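Local coordinates for hemolysin (Streptococcus suis, PDB 3HVN), which probably lyses host cells by binding cholesterol-containing membranes, inserting into them and assembling an oligomeric pore, at residues 119-131 / 142-154. The protein carries 1 engineered substitution. Residues are numbered along the deposited sequence; the frame is centred on the assembly and turned at random.
Sequences TLISIARGDLTLS and SHTVVNSPTRSTV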
loop_
_atom_site.group_PDB
_atom_site.type_symbol
_atom_site.label_atom_id
_atom_site.label_comp_id
_atom_site.label_asym_id
_atom_site.label_seq_id
_atom_site.Cartn_x
_atom_site.Cartn_y
_atom_site.Cartn_z
ATOM N N THR A 119 -18.812 -14.976 -17.991
ATOM C CA THR A 119 -19.969 -15.224 -18.841
ATOM C C THR A 119 -20.966 -16.125 -18.118
ATOM O O THR A 119 -20.607 -17.194 -17.622
ATOM C CB THR A 119 -19.566 -15.884 -20.172
ATOM O OG1 THR A 119 -18.623 -15.050 -20.856
ATOM C CG2 THR A 119 -20.785 -16.092 -21.055
ATOM N N LEU A 120 -22.220 -15.684 -18.064
ATOM C CA LEU A 120 -23.262 -16.414 -17.352
ATOM C C LEU A 120 -23.857 -17.517 -18.220
ATOM O O LEU A 120 -24.090 -17.323 -19.413
ATOM C CB LEU A 120 -24.360 -15.448 -16.894
ATOM C CG LEU A 120 -25.314 -15.894 -15.781
ATOM C CD1 LEU A 120 -26.037 -14.693 -15.191
ATOM C CD2 LEU A 120 -26.312 -16.929 -16.276
ATOM N N ILE A 121 -24.098 -18.675 -17.613
ATOM C CA ILE A 121 -24.731 -19.789 -18.311
ATOM C C ILE A 121 -26.203 -19.895 -17.929
ATOM O O ILE A 121 -26.551 -20.513 -16.922
ATOM C CB ILE A 121 -24.030 -21.126 -18.003
ATOM C CG1 ILE A 121 -22.549 -21.048 -18.375
ATOM C CG2 ILE A 121 -24.709 -22.267 -18.744
ATOM C CD1 ILE A 121 -21.809 -22.357 -18.217
ATOM N N SER A 122 -27.064 -19.283 -18.736
ATOM C CA SER A 122 -28.497 -19.284 -18.469
ATOM C C SER A 122 -29.150 -20.590 -18.913
ATOM O O SER A 122 -29.739 -20.667 -19.990
ATOM C CB SER A 122 -29.171 -18.093 -19.155
ATOM O OG SER A 122 -28.876 -18.067 -20.540
ATOM N N ILE A 123 -29.041 -21.611 -18.070
ATOM C CA ILE A 123 -29.634 -22.912 -18.354
ATOM C C ILE A 123 -30.619 -23.281 -17.250
ATOM O O ILE A 123 -30.668 -22.624 -16.211
ATOM C CB ILE A 123 -28.554 -24.008 -18.458
ATOM C CG1 ILE A 123 -29.119 -25.264 -19.125
ATOM C CG2 ILE A 123 -27.984 -24.327 -17.083
ATOM C CD1 ILE A 123 -28.148 -26.425 -19.161
ATOM N N ALA A 124 -31.407 -24.327 -17.482
ATOM C CA ALA A 124 -32.335 -24.820 -16.470
ATOM C C ALA A 124 -31.589 -25.084 -15.166
ATOM O O ALA A 124 -30.799 -26.023 -15.071
ATOM C CB ALA A 124 -33.028 -26.082 -16.954
ATOM N N ARG A 125 -31.844 -24.248 -14.166
ATOM C CA ARG A 125 -31.120 -24.319 -12.903
ATOM C C ARG A 125 -31.781 -25.258 -11.900
ATOM O O ARG A 125 -33.007 -25.344 -11.828
ATOM C CB ARG A 125 -30.977 -22.923 -12.296
ATOM C CG ARG A 125 -30.194 -21.947 -13.156
ATOM C CD ARG A 125 -28.800 -22.473 -13.445
ATOM N NE ARG A 125 -28.147 -22.966 -12.237
ATOM C CZ ARG A 125 -27.514 -22.193 -11.360
ATOM N NH1 ARG A 125 -27.448 -20.883 -11.556
ATOM N NH2 ARG A 125 -26.948 -22.729 -10.287
ATOM N N GLY A 126 -30.958 -25.958 -11.124
ATOM C CA GLY A 126 -31.458 -26.839 -10.086
ATOM C C GLY A 126 -31.645 -26.101 -8.776
ATOM O O GLY A 126 -30.794 -25.309 -8.374
ATOM N N ASP A 127 -32.767 -26.359 -8.110
ATOM C CA ASP A 127 -33.080 -25.707 -6.844
ATOM C C ASP A 127 -31.923 -25.829 -5.859
ATOM O O ASP A 127 -31.400 -26.922 -5.636
ATOM C CB ASP A 127 -34.351 -26.305 -6.237
ATOM C CG ASP A 127 -35.538 -26.233 -7.179
ATOM O OD1 ASP A 127 -35.439 -25.538 -8.212
ATOM O OD2 ASP A 127 -36.570 -26.873 -6.886
ATOM N N LEU A 128 -31.524 -24.705 -5.271
ATOM C CA LEU A 128 -30.403 -24.696 -4.333
ATOM C C LEU A 128 -30.685 -23.849 -3.095
ATOM O O LEU A 128 -31.517 -22.943 -3.127
ATOM C CB LEU A 128 -29.118 -24.232 -5.028
ATOM C CG LEU A 128 -29.237 -23.136 -6.089
ATOM C CD1 LEU A 128 -29.757 -21.838 -5.493
ATOM C CD2 LEU A 128 -27.899 -22.910 -6.779
ATOM N N THR A 129 -29.983 -24.147 -2.006
ATOM C CA THR A 129 -30.218 -23.473 -0.734
ATOM C C THR A 129 -29.204 -22.365 -0.460
ATOM O O THR A 129 -27.991 -22.567 -0.577
ATOM C CB THR A 129 -30.208 -24.470 0.441
ATOM O OG1 THR A 129 -31.156 -25.515 0.193
ATOM C CG2 THR A 129 -30.563 -23.766 1.742
ATOM N N LEU A 130 -29.714 -21.193 -0.089
ATOM C CA LEU A 130 -28.874 -20.041 0.217
ATOM C C LEU A 130 -28.934 -19.685 1.699
ATOM O O LEU A 130 -29.942 -19.927 2.367
ATOM C CB LEU A 130 -29.290 -18.832 -0.626
ATOM C CG LEU A 130 -28.682 -18.697 -2.024
ATOM C CD1 LEU A 130 -28.735 -20.014 -2.781
ATOM C CD2 LEU A 130 -29.379 -17.591 -2.807
ATOM N N SER A 131 -27.849 -19.106 2.203
ATOM C CA SER A 131 -27.772 -18.699 3.601
ATOM C C SER A 131 -27.228 -17.279 3.726
ATOM O O SER A 131 -26.446 -16.826 2.889
ATOM C CB SER A 131 -26.896 -19.669 4.395
ATOM O OG SER A 131 -25.582 -19.718 3.868
ATOM N N SER A 142 -29.260 -17.235 8.649
ATOM C CA SER A 142 -30.598 -17.555 8.163
ATOM C C SER A 142 -30.529 -18.332 6.853
ATOM O O SER A 142 -29.777 -17.972 5.949
ATOM C CB SER A 142 -31.421 -16.279 7.976
ATOM O OG SER A 142 -32.743 -16.580 7.564
ATOM N N HIS A 143 -31.316 -19.399 6.755
ATOM C CA HIS A 143 -31.305 -20.249 5.570
ATOM C C HIS A 143 -32.602 -20.126 4.774
ATOM O O HIS A 143 -33.671 -19.904 5.344
ATOM C CB HIS A 143 -31.082 -21.711 5.963
ATOM C CG HIS A 143 -29.941 -21.915 6.911
ATOM N ND1 HIS A 143 -28.631 -22.003 6.492
ATOM C CD2 HIS A 143 -29.916 -22.054 8.257
ATOM C CE1 HIS A 143 -27.847 -22.184 7.540
ATOM N NE2 HIS A 143 -28.602 -22.219 8.624
ATOM N N THR A 144 -32.498 -20.273 3.457
ATOM C CA THR A 144 -33.670 -20.238 2.586
ATOM C C THR A 144 -33.475 -21.091 1.336
ATOM O O THR A 144 -32.369 -21.190 0.803
ATOM C CB THR A 144 -34.031 -18.801 2.165
ATOM O OG1 THR A 144 -32.833 -18.026 2.028
ATOM C CG2 THR A 144 -34.932 -18.150 3.202
ATOM N N VAL A 145 -34.561 -21.704 0.877
ATOM C CA VAL A 145 -34.528 -22.536 -0.319
ATOM C C VAL A 145 -34.776 -21.688 -1.562
ATOM O O VAL A 145 -35.536 -20.720 -1.522
ATOM C CB VAL A 145 -35.580 -23.659 -0.252
ATOM C CG1 VAL A 145 -35.413 -24.615 -1.423
ATOM C CG2 VAL A 145 -35.473 -24.404 1.069
ATOM N N VAL A 146 -34.130 -22.053 -2.664
ATOM C CA VAL A 146 -34.257 -21.306 -3.909
ATOM C C VAL A 146 -34.594 -22.215 -5.088
ATOM O O VAL A 146 -33.810 -23.093 -5.457
ATOM C CB VAL A 146 -32.973 -20.516 -4.228
ATOM C CG1 VAL A 146 -33.034 -19.950 -5.639
ATOM C CG2 VAL A 146 -32.766 -19.407 -3.208
ATOM N N ASN A 147 -35.769 -21.991 -5.671
ATOM C CA ASN A 147 -36.217 -22.746 -6.835
ATOM C C ASN A 147 -35.867 -22.026 -8.131
ATOM O O ASN A 147 -35.799 -20.797 -8.166
ATOM C CB ASN A 147 -37.727 -22.987 -6.765
ATOM C CG ASN A 147 -38.525 -21.695 -6.743
ATOM O OD1 ASN A 147 -37.974 -20.612 -6.544
ATOM N ND2 ASN A 147 -39.833 -21.805 -6.946
ATOM N N SER A 148 -35.653 -22.797 -9.195
ATOM C CA SER A 148 -35.264 -22.241 -10.489
ATOM C C SER A 148 -34.361 -21.023 -10.315
ATOM O O SER A 148 -34.725 -19.913 -10.706
ATOM C CB SER A 148 -36.502 -21.871 -11.309
ATOM O OG SER A 148 -37.291 -23.016 -11.584
ATOM N N PRO A 149 -33.177 -21.234 -9.721
ATOM C CA PRO A 149 -32.223 -20.176 -9.371
ATOM C C PRO A 149 -31.996 -19.163 -10.488
ATOM O O PRO A 149 -31.776 -19.539 -11.639
ATOM C CB PRO A 149 -30.936 -20.953 -9.096
ATOM C CG PRO A 149 -31.406 -22.273 -8.611
ATOM C CD PRO A 149 -32.667 -22.571 -9.370
ATOM N N THR A 150 -32.053 -17.884 -10.132
ATOM C CA THR A 150 -31.815 -16.794 -11.069
ATOM C C THR A 150 -31.740 -15.481 -10.298
ATOM O O THR A 150 -32.106 -15.426 -9.126
ATOM C CB THR A 150 -32.925 -16.705 -12.133
ATOM O OG1 THR A 150 -32.663 -15.604 -13.012
ATOM C CG2 THR A 150 -34.281 -16.513 -11.475
ATOM N N ARG A 151 -31.260 -14.429 -10.955
ATOM C CA ARG A 151 -31.122 -13.125 -10.312
ATOM C C ARG A 151 -32.384 -12.731 -9.549
ATOM O O ARG A 151 -32.314 -12.282 -8.403
ATOM C CB ARG A 151 -30.774 -12.050 -11.344
ATOM C CG ARG A 151 -29.402 -12.222 -11.977
ATOM C CD ARG A 151 -29.099 -11.100 -12.956
ATOM N NE ARG A 151 -30.035 -11.087 -14.077
ATOM C CZ ARG A 151 -29.874 -11.794 -15.190
ATOM N NH1 ARG A 151 -28.812 -12.575 -15.335
ATOM N NH2 ARG A 151 -30.775 -11.722 -16.160
ATOM N N SER A 152 -33.536 -12.906 -10.189
ATOM C CA SER A 152 -34.814 -12.549 -9.583
ATOM C C SER A 152 -35.103 -13.377 -8.335
ATOM O O SER A 152 -35.344 -12.830 -7.259
ATOM C CB SER A 152 -35.949 -12.712 -10.595
ATOM O OG SER A 152 -37.194 -12.341 -10.029
ATOM N N THR A 153 -35.078 -14.698 -8.484
ATOM C CA THR A 153 -35.358 -15.601 -7.373
ATOM C C THR A 153 -34.398 -15.363 -6.211
ATOM O O THR A 153 -34.823 -15.179 -5.070
ATOM C CB THR A 153 -35.273 -17.076 -7.807
ATOM O OG1 THR A 153 -36.084 -17.283 -8.970
ATOM C CG2 THR A 153 -35.757 -17.986 -6.690
ATOM N N VAL A 154 -33.103 -15.372 -6.511
ATOM C CA VAL A 154 -32.082 -15.096 -5.508
ATOM C C VAL A 154 -32.358 -13.756 -4.836
ATOM O O VAL A 154 -32.363 -13.656 -3.607
ATOM C CB VAL A 154 -30.673 -15.073 -6.127
ATOM C CG1 VAL A 154 -29.649 -14.615 -5.100
ATOM C CG2 VAL A 154 -30.313 -16.444 -6.678
#
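Leu130 O accepts the backbone N-H of Thr144 at 2.8 Å, with an N-H...O angle of 157°, and Thr144 OG1 adds a weak, long bond to the same oxygen. With the return bond from Leu130 N to Thr144 O, this ring marks a hydrogen-bonded pair of an antiparallel β-hairpin, strands 128-133 and 142-146, at the edge of the large antiparallel sheet of the cytolysin; strand 221-236 pairs with the other side of 128-133. The N-to-C directions of 128-131 and 142-146 differ by 151°, close to antiparallel. One pair further along, Leu128 N donates to Val146 O at 2.8 Å, whereas the return bond, Val146 N to Leu128 O, is weak. Ser148 N reaches Asp127 OD1 at 2.9 Å from above the carboxylate plane, tying the residue that leads into strand 128-133 to the turn that follows strand 142-146.

On the face bearing Leu128, Leu130 and Val146, Leu130 CD2 bridges Val146 CG2 (3.9 Å) and Val154 CG1 (3.8 Å), which joins the hairpin to helix 151-166. Pro149 CG packs against Leu128 CG at 3.4 Å. Bends at chi2 (-58°) and chi3 fold Arg125 back over this proline. Its NH1 donates to Gly104 O, and Pro149 CB sits 4.2 Å above the centre of the guanidinium plane.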